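Local coordinates for protein NAD_Gly3P_dh, NAD-dependent glycerol-3-phosphate dehydrogenase (Streptosporangium roseum, PDB 5OCM) that binds NADP+ and acts as an imine reductase, probably turning imines into amines with NADPH as the hydride source, at residues T148-S151 / L152-T156; A104-A107 / A108-I112; A50-A53 / R54-A57. One frame throughout, in Å; residues are numbered along the deposited sequence.

Contact 1: residues T148-S151 / L152-T156; sequences TLRS and LGAGT
Arg150 folds back over the chain that follows it, its aliphatic stem passing Thr156 and its guanidinium reaching Ala154. The stem and the threonine cross obliquely, with Arg150 CG 4.1 Å from Thr156 CB. A bend at chi3 (61°) turns the guanidinium toward the corner, where Arg150 NH1 gives a weak, poorly aligned hydrogen bond to Ala154 O at 3.0 Å, the oxygen approaching neither squarely over the group nor in its plane. A water sits at the guanidinium edge, in its plane, accepts from Arg150 NH1 at 2.8 Å and donates to Thr156 O, a second tie, through water, from the guanidinium to the following strand. A long arginine suits this exposed place, since its chain can lie along Thr156 and still bring NH1 to Ala154 O.

Thr156 points toward the end of the helix. Its OG1 lies beside its own backbone N (chi1 -69°), from where it donates to Gly153 O at 2.7 Å, an oxygen that also accepts from Thr156 N and closes a type I turn. Thr156 OG1 accepts a hydrogen bond from a second water 2.6 Å away, which also donates to Leu149 O. A threonine suits this buried place because its hydroxyl can give and take while its side chain packs on Tyr135 of strand 131-136.

This is the helix-to-strand link of a beta-alpha-beta unit in the Rossmann domain, where helix 139-149 runs out through a short 3-10 segment into strand 155-160. Gly153 N bonds to Arg150 O at 3.0 Å, and the backbone of Gly153 is extended to phi 167°, a value that glycine tolerates easily.

Leu152 N bonds to Leu149 O at 3.0 Å, while the Leu152 side chain enters the apolar layer formed by Leu18, Phe22, Leu133 and Tyr135. Ser151 turns away, its OG hydrogen-bonded to His27 and Asp25.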
loop_
_atom_site.group_PDB
_atom_site.type_symbol
_atom_site.label_atom_id
_atom_site.label_comp_id
_atom_site.label_asym_id
_atom_site.label_seq_id
_atom_site.Cartn_x
_atom_site.Cartn_y
_atom_site.Cartn_z
ATOM N N THR A 148 -6.715 -3.876 -30.245
ATOM C CA THR A 148 -7.409 -5.040 -29.728
ATOM C C THR A 148 -7.065 -5.342 -28.251
ATOM O O THR A 148 -7.980 -5.584 -27.450
ATOM C CB THR A 148 -7.120 -6.270 -30.593
ATOM O OG1 THR A 148 -7.569 -5.957 -31.900
ATOM C CG2 THR A 148 -7.897 -7.462 -30.134
ATOM N N LEU A 149 -5.785 -5.294 -27.907
ATOM C CA LEU A 149 -5.371 -5.511 -26.514
ATOM C C LEU A 149 -6.031 -4.508 -25.569
ATOM O O LEU A 149 -6.350 -4.863 -24.425
ATOM C CB LEU A 149 -3.856 -5.429 -26.364
ATOM C CG LEU A 149 -3.179 -6.641 -27.065
ATOM C CD1 LEU A 149 -1.670 -6.428 -27.197
ATOM C CD2 LEU A 149 -3.519 -8.001 -26.462
ATOM N N ARG A 150 -6.261 -3.288 -26.050
ATOM C CA ARG A 150 -6.924 -2.263 -25.221
ATOM C C ARG A 150 -8.330 -2.630 -24.777
ATOM O O ARG A 150 -8.845 -2.039 -23.804
ATOM C CB ARG A 150 -6.921 -0.865 -25.892
ATOM C CG ARG A 150 -5.564 -0.171 -25.778
ATOM C CD ARG A 150 -5.416 1.177 -26.518
ATOM N NE ARG A 150 -6.414 2.083 -25.925
ATOM C CZ ARG A 150 -6.284 2.727 -24.738
ATOM N NH1 ARG A 150 -5.158 2.669 -24.010
ATOM N NH2 ARG A 150 -7.317 3.451 -24.290
ATOM N N SER A 151 -8.974 -3.624 -25.393
ATOM C CA SER A 151 -10.235 -4.126 -24.880
ATOM C C SER A 151 -10.163 -4.617 -23.449
ATOM O O SER A 151 -11.166 -4.633 -22.740
ATOM C CB SER A 151 -10.771 -5.273 -25.758
ATOM O OG SER A 151 -11.100 -4.743 -27.034
ATOM N N LEU A 152 -8.976 -5.073 -23.049
ATOM C CA LEU A 152 -8.767 -5.605 -21.695
ATOM C C LEU A 152 -8.618 -4.494 -20.662
ATOM O O LEU A 152 -8.835 -4.716 -19.475
ATOM C CB LEU A 152 -7.573 -6.506 -21.651
ATOM C CG LEU A 152 -7.560 -7.651 -22.660
ATOM C CD1 LEU A 152 -6.287 -8.461 -22.555
ATOM C CD2 LEU A 152 -8.799 -8.539 -22.488
ATOM N N GLY A 153 -8.288 -3.296 -21.107
ATOM C CA GLY A 153 -8.084 -2.160 -20.207
ATOM C C GLY A 153 -7.422 -0.975 -20.832
ATOM O O GLY A 153 -6.464 -1.115 -21.599
ATOM N N ALA A 154 -7.904 0.201 -20.466
ATOM C CA ALA A 154 -7.296 1.430 -20.986
ATOM C C ALA A 154 -5.902 1.667 -20.439
ATOM O O ALA A 154 -5.157 2.405 -21.017
ATOM C CB ALA A 154 -8.171 2.667 -20.703
ATOM N N GLY A 155 -5.535 1.023 -19.350
ATOM C CA GLY A 155 -4.199 1.086 -18.788
ATOM C C GLY A 155 -3.203 0.132 -19.393
ATOM O O GLY A 155 -2.177 -0.135 -18.815
ATOM N N THR A 156 -3.487 -0.355 -20.588
ATOM C CA THR A 156 -2.558 -1.132 -21.375
ATOM C C THR A 156 -1.298 -0.296 -21.681
ATOM O O THR A 156 -1.398 0.816 -22.208
ATOM C CB THR A 156 -3.274 -1.601 -22.643
ATOM O OG1 THR A 156 -4.270 -2.566 -22.233
ATOM C CG2 THR A 156 -2.326 -2.213 -23.638
HETATM O O HOH W 1 -4.409 -5.169 -22.580
HETATM O O HOH W 2 -2.758 1.408 -24.619
#

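Contact 2: residues A104-A107 / A108-I112; sequences AEWA and AERGI
Ala107 O receives the amide of Ile112 at 2.9 Å while Gly111 N bonds to Ala108 O, the two bonds of a Schellman motif in which Gly111, at positive phi, is the C-prime residue that glycine fills most readily.

Beside this helix end Trp106 and Arg110 stack. With CG anti to the backbone N (chi1 178°), the indole is thrown out from the helix, and the extended arginine passes across it at about a right angle. The guanidinium lies flat on one face, planes 15° apart, with Arg110 CZ 3.7 Å from the centroid of the Trp106 five-membered ring, an off-centre cation-pi contact; Arg110 CD adds a CH-pi contact over the same ring. Arg110 NH1 also donates to Trp106 O at 3.0 Å and to Glu109 OE2, which accepts with its anti lone pair in a salt bridge. Trp106 CZ3 packs on Ile112 CD1 at 3.7 Å. With an alanine here the indole would be gone, and the guanidinium, having lost its stacking surface, is likely to turn more freely, with a gap beside Ile112.

Glu105 OE2 and Glu109 OE1, like charges 3.9 Å apart, share a donating water that probably eases their repulsion.

Ala107 CB meets Ile112 CB at 4.0 Å on the buried side, where Ala107 rests on Tyr114 of strand 113-120 and Ile112 on Leu84, as helix 97-109 hands over to that strand.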
loop_
_atom_site.group_PDB
_atom_site.type_symbol
_atom_site.label_atom_id
_atom_site.label_comp_id
_atom_site.label_asym_id
_atom_site.label_seq_id
_atom_site.Cartn_x
_atom_site.Cartn_y
_atom_site.Cartn_z
ATOM N N ALA A 104 9.988 -16.939 -24.831
ATOM C CA ALA A 104 10.394 -16.080 -25.931
ATOM C C ALA A 104 11.390 -16.756 -26.883
ATOM O O ALA A 104 11.285 -16.588 -28.099
ATOM C CB ALA A 104 10.945 -14.739 -25.434
ATOM N N GLU A 105 12.342 -17.502 -26.319
ATOM C CA GLU A 105 13.319 -18.245 -27.127
ATOM C C GLU A 105 12.631 -19.344 -27.950
ATOM O O GLU A 105 12.895 -19.482 -29.160
ATOM C CB GLU A 105 14.425 -18.807 -26.234
ATOM C CG GLU A 105 15.423 -19.740 -26.967
ATOM C CD GLU A 105 16.685 -20.079 -26.169
ATOM O OE1 GLU A 105 16.548 -20.147 -24.949
ATOM O OE2 GLU A 105 17.791 -20.269 -26.776
ATOM N N TRP A 106 11.724 -20.095 -27.300
ATOM C CA TRP A 106 10.897 -21.108 -27.976
ATOM C C TRP A 106 10.150 -20.499 -29.181
ATOM O O TRP A 106 10.159 -21.033 -30.281
ATOM C CB TRP A 106 9.951 -21.768 -26.974
ATOM C CG TRP A 106 9.028 -22.775 -27.564
ATOM C CD1 TRP A 106 9.240 -24.109 -27.730
ATOM C CD2 TRP A 106 7.718 -22.509 -28.098
ATOM N NE1 TRP A 106 8.145 -24.683 -28.318
ATOM C CE2 TRP A 106 7.205 -23.724 -28.556
ATOM C CE3 TRP A 106 6.934 -21.356 -28.202
ATOM C CZ2 TRP A 106 5.945 -23.824 -29.128
ATOM C CZ3 TRP A 106 5.689 -21.453 -28.782
ATOM C CH2 TRP A 106 5.209 -22.656 -29.232
ATOM N N ALA A 107 9.542 -19.340 -28.952
ATOM C CA ALA A 107 8.777 -18.670 -30.006
ATOM C C ALA A 107 9.695 -18.189 -31.134
ATOM O O ALA A 107 9.365 -18.351 -32.322
ATOM C CB ALA A 107 8.010 -17.515 -29.444
ATOM N N ALA A 108 10.825 -17.603 -30.784
ATOM C CA ALA A 108 11.727 -17.043 -31.788
ATOM C C ALA A 108 12.314 -18.147 -32.712
ATOM O O ALA A 108 12.394 -17.932 -33.907
ATOM C CB ALA A 108 12.875 -16.313 -31.091
ATOM N N GLU A 109 12.652 -19.295 -32.153
ATOM C CA GLU A 109 13.185 -20.450 -32.924
ATOM C C GLU A 109 12.167 -20.854 -34.007
ATOM O O GLU A 109 12.533 -21.386 -35.046
ATOM C CB GLU A 109 13.458 -21.635 -32.011
ATOM C CG GLU A 109 14.653 -21.521 -31.116
ATOM C CD GLU A 109 14.720 -22.546 -30.004
ATOM O OE1 GLU A 109 15.720 -22.481 -29.277
ATOM O OE2 GLU A 109 13.806 -23.372 -29.814
ATOM N N ARG A 110 10.879 -20.638 -33.728
ATOM C CA ARG A 110 9.758 -21.033 -34.597
ATOM C C ARG A 110 9.122 -19.915 -35.378
ATOM O O ARG A 110 8.133 -20.124 -36.074
ATOM C CB ARG A 110 8.713 -21.761 -33.729
ATOM C CG ARG A 110 9.200 -23.099 -33.243
ATOM C CD ARG A 110 8.515 -23.571 -31.974
ATOM N NE ARG A 110 9.078 -24.832 -31.531
ATOM C CZ ARG A 110 10.224 -24.978 -30.882
ATOM N NH1 ARG A 110 10.956 -23.944 -30.546
ATOM N NH2 ARG A 110 10.647 -26.179 -30.552
ATOM N N GLY A 111 9.693 -18.708 -35.326
ATOM C CA GLY A 111 9.173 -17.574 -36.051
ATOM C C GLY A 111 7.814 -17.094 -35.572
ATOM O O GLY A 111 7.050 -16.580 -36.343
ATOM N N ILE A 112 7.494 -17.311 -34.291
ATOM C CA ILE A 112 6.203 -16.870 -33.712
ATOM C C ILE A 112 6.415 -15.535 -33.039
ATOM O O ILE A 112 7.221 -15.479 -32.139
ATOM C CB ILE A 112 5.705 -17.872 -32.696
ATOM C CG1 ILE A 112 5.481 -19.254 -33.376
ATOM C CG2 ILE A 112 4.391 -17.378 -32.097
ATOM C CD1 ILE A 112 5.397 -20.389 -32.290
HETATM O O HOH W 3 17.629 -20.773 -29.526
#

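Contact 3: residues A50-A53 / R54-A57; sequences ASSA and RDAA
A water links Asp55 OD2, to which it donates at 2.6 Å, to Ser51 N, from which it accepts at 2.8 Å, and Ser51 OG stands 2.8 Å from the same carboxylate oxygen, Asp55 OD2. The carboxylate reaches back past the start of the helix because CG lies beside the backbone N (chi1 -78°). An aspartate is apt here: its negative charge lies by the N-terminal end of a helix, whose dipole would probably favour it, and its short side chain can reach the preceding loop.

Ser52 is the N-cap of helix 53-58. Its OG, held at chi1 73° between the backbone N and the carbonyl carbon, accepts from Asp55 N at 3.0 Å in a nearly straight bond (165°). That meets an amide which has no earlier helical carbonyl to bond to, the reason serine is so common at this position. The carbonyl of the same residue then starts the regular pattern, Ser52 O taking Ala56 N at 3.0 Å, and Ala53 O taking Ala57 N one step later.

Within the Rossmann fold this is the turn from edge strand 48-49 into the next helix. Its inner side is made of small methyls: Ala50 CB rests against Ala56 CB at 3.6 Å, a closeness that larger side chains would not easily allow. Ala50 and Ala56 both lie on Thr30 of strand 29-32, and Ala53 and Ala56 on Trp32. On the outer side Arg54 leads away from the cap and forms a salt bridge with Glu58, one turn further along the helix, while its chain touches Leu80 and Val83.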
loop_
_atom_site.group_PDB
_atom_site.type_symbol
_atom_site.label_atom_id
_atom_site.label_comp_id
_atom_site.label_asym_id
_atom_site.label_seq_id
_atom_site.Cartn_x
_atom_site.Cartn_y
_atom_site.Cartn_z
ATOM N N ALA A 50 -14.076 -23.890 -29.185
ATOM C CA ALA A 50 -13.241 -24.809 -29.986
ATOM C C ALA A 50 -13.174 -26.147 -29.256
ATOM O O ALA A 50 -13.134 -26.183 -28.058
ATOM C CB ALA A 50 -11.854 -24.227 -30.181
ATOM N N SER A 51 -13.096 -27.234 -30.011
ATOM C CA SER A 51 -12.966 -28.574 -29.410
ATOM C C SER A 51 -11.545 -28.852 -28.910
ATOM O O SER A 51 -11.384 -29.672 -28.015
ATOM C CB SER A 51 -13.359 -29.686 -30.423
ATOM O OG SER A 51 -12.566 -29.502 -31.577
ATOM N N SER A 52 -10.540 -28.180 -29.465
ATOM C CA SER A 52 -9.174 -28.440 -29.092
ATOM C C SER A 52 -8.369 -27.159 -29.091
ATOM O O SER A 52 -8.752 -26.199 -29.736
ATOM C CB SER A 52 -8.561 -29.453 -30.056
ATOM O OG SER A 52 -8.328 -28.817 -31.300
ATOM N N ALA A 53 -7.242 -27.156 -28.374
ATOM C CA ALA A 53 -6.376 -26.000 -28.358
ATOM C C ALA A 53 -5.859 -25.713 -29.753
ATOM O O ALA A 53 -5.718 -24.580 -30.146
ATOM C CB ALA A 53 -5.207 -26.220 -27.402
ATOM N N ARG A 54 -5.555 -26.786 -30.514
ATOM C CA ARG A 54 -5.058 -26.567 -31.870
ATOM C C ARG A 54 -6.109 -25.871 -32.750
ATOM O O ARG A 54 -5.791 -24.940 -33.475
ATOM C CB ARG A 54 -4.690 -27.944 -32.474
ATOM C CG ARG A 54 -4.082 -27.912 -33.869
ATOM C CD ARG A 54 -4.180 -29.342 -34.496
ATOM N NE ARG A 54 -3.009 -29.586 -35.288
ATOM C CZ ARG A 54 -2.880 -29.294 -36.573
ATOM N NH1 ARG A 54 -1.737 -29.573 -37.188
ATOM N NH2 ARG A 54 -3.903 -28.757 -37.264
ATOM N N ASP A 55 -7.359 -26.329 -32.683
ATOM C CA ASP A 55 -8.442 -25.686 -33.445
ATOM C C ASP A 55 -8.612 -24.202 -33.019
ATOM O O ASP A 55 -8.856 -23.305 -33.830
ATOM C CB ASP A 55 -9.775 -26.388 -33.163
ATOM C CG ASP A 55 -9.961 -27.735 -33.916
ATOM O OD1 ASP A 55 -9.106 -28.086 -34.777
ATOM O OD2 ASP A 55 -10.991 -28.357 -33.622
ATOM N N ALA A 56 -8.495 -23.953 -31.715
ATOM C CA ALA A 56 -8.653 -22.598 -31.202
ATOM C C ALA A 56 -7.559 -21.677 -31.726
ATOM O O ALA A 56 -7.827 -20.565 -32.210
ATOM C CB ALA A 56 -8.686 -22.632 -29.713
ATOM N N ALA A 57 -6.317 -22.170 -31.702
ATOM C CA ALA A 57 -5.188 -21.412 -32.166
ATOM C C ALA A 57 -5.293 -21.086 -33.661
ATOM O O ALA A 57 -4.981 -19.958 -34.073
ATOM C CB ALA A 57 -3.886 -22.120 -31.857
HETATM O O HOH W 4 -13.027 -26.963 -32.791
#

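In the fold
All three contacts lie in the NADP-binding domain and are short links or helix ends around one sheet. Contact 3 begins a helix with an N-cap, contact 2 ends one with a Schellman motif, and contact 1 leads from a helix into strand 155-160, at the edge of the sheet far from strand 48-49, which precedes contact 3. They do not touch: contacts 2 and 3 come within about 9 Å at their nearest atoms, and each is about 13 Å from contact 1. Contact 3 is nearest the cofactor: the side chain of Ala53 is about 8 Å from NADP, that of Leu152 about 11 Å from it and about 13 Å from the bound trifluoroacetophenone hydrate, that of Trp106 about 14 Å from NADP.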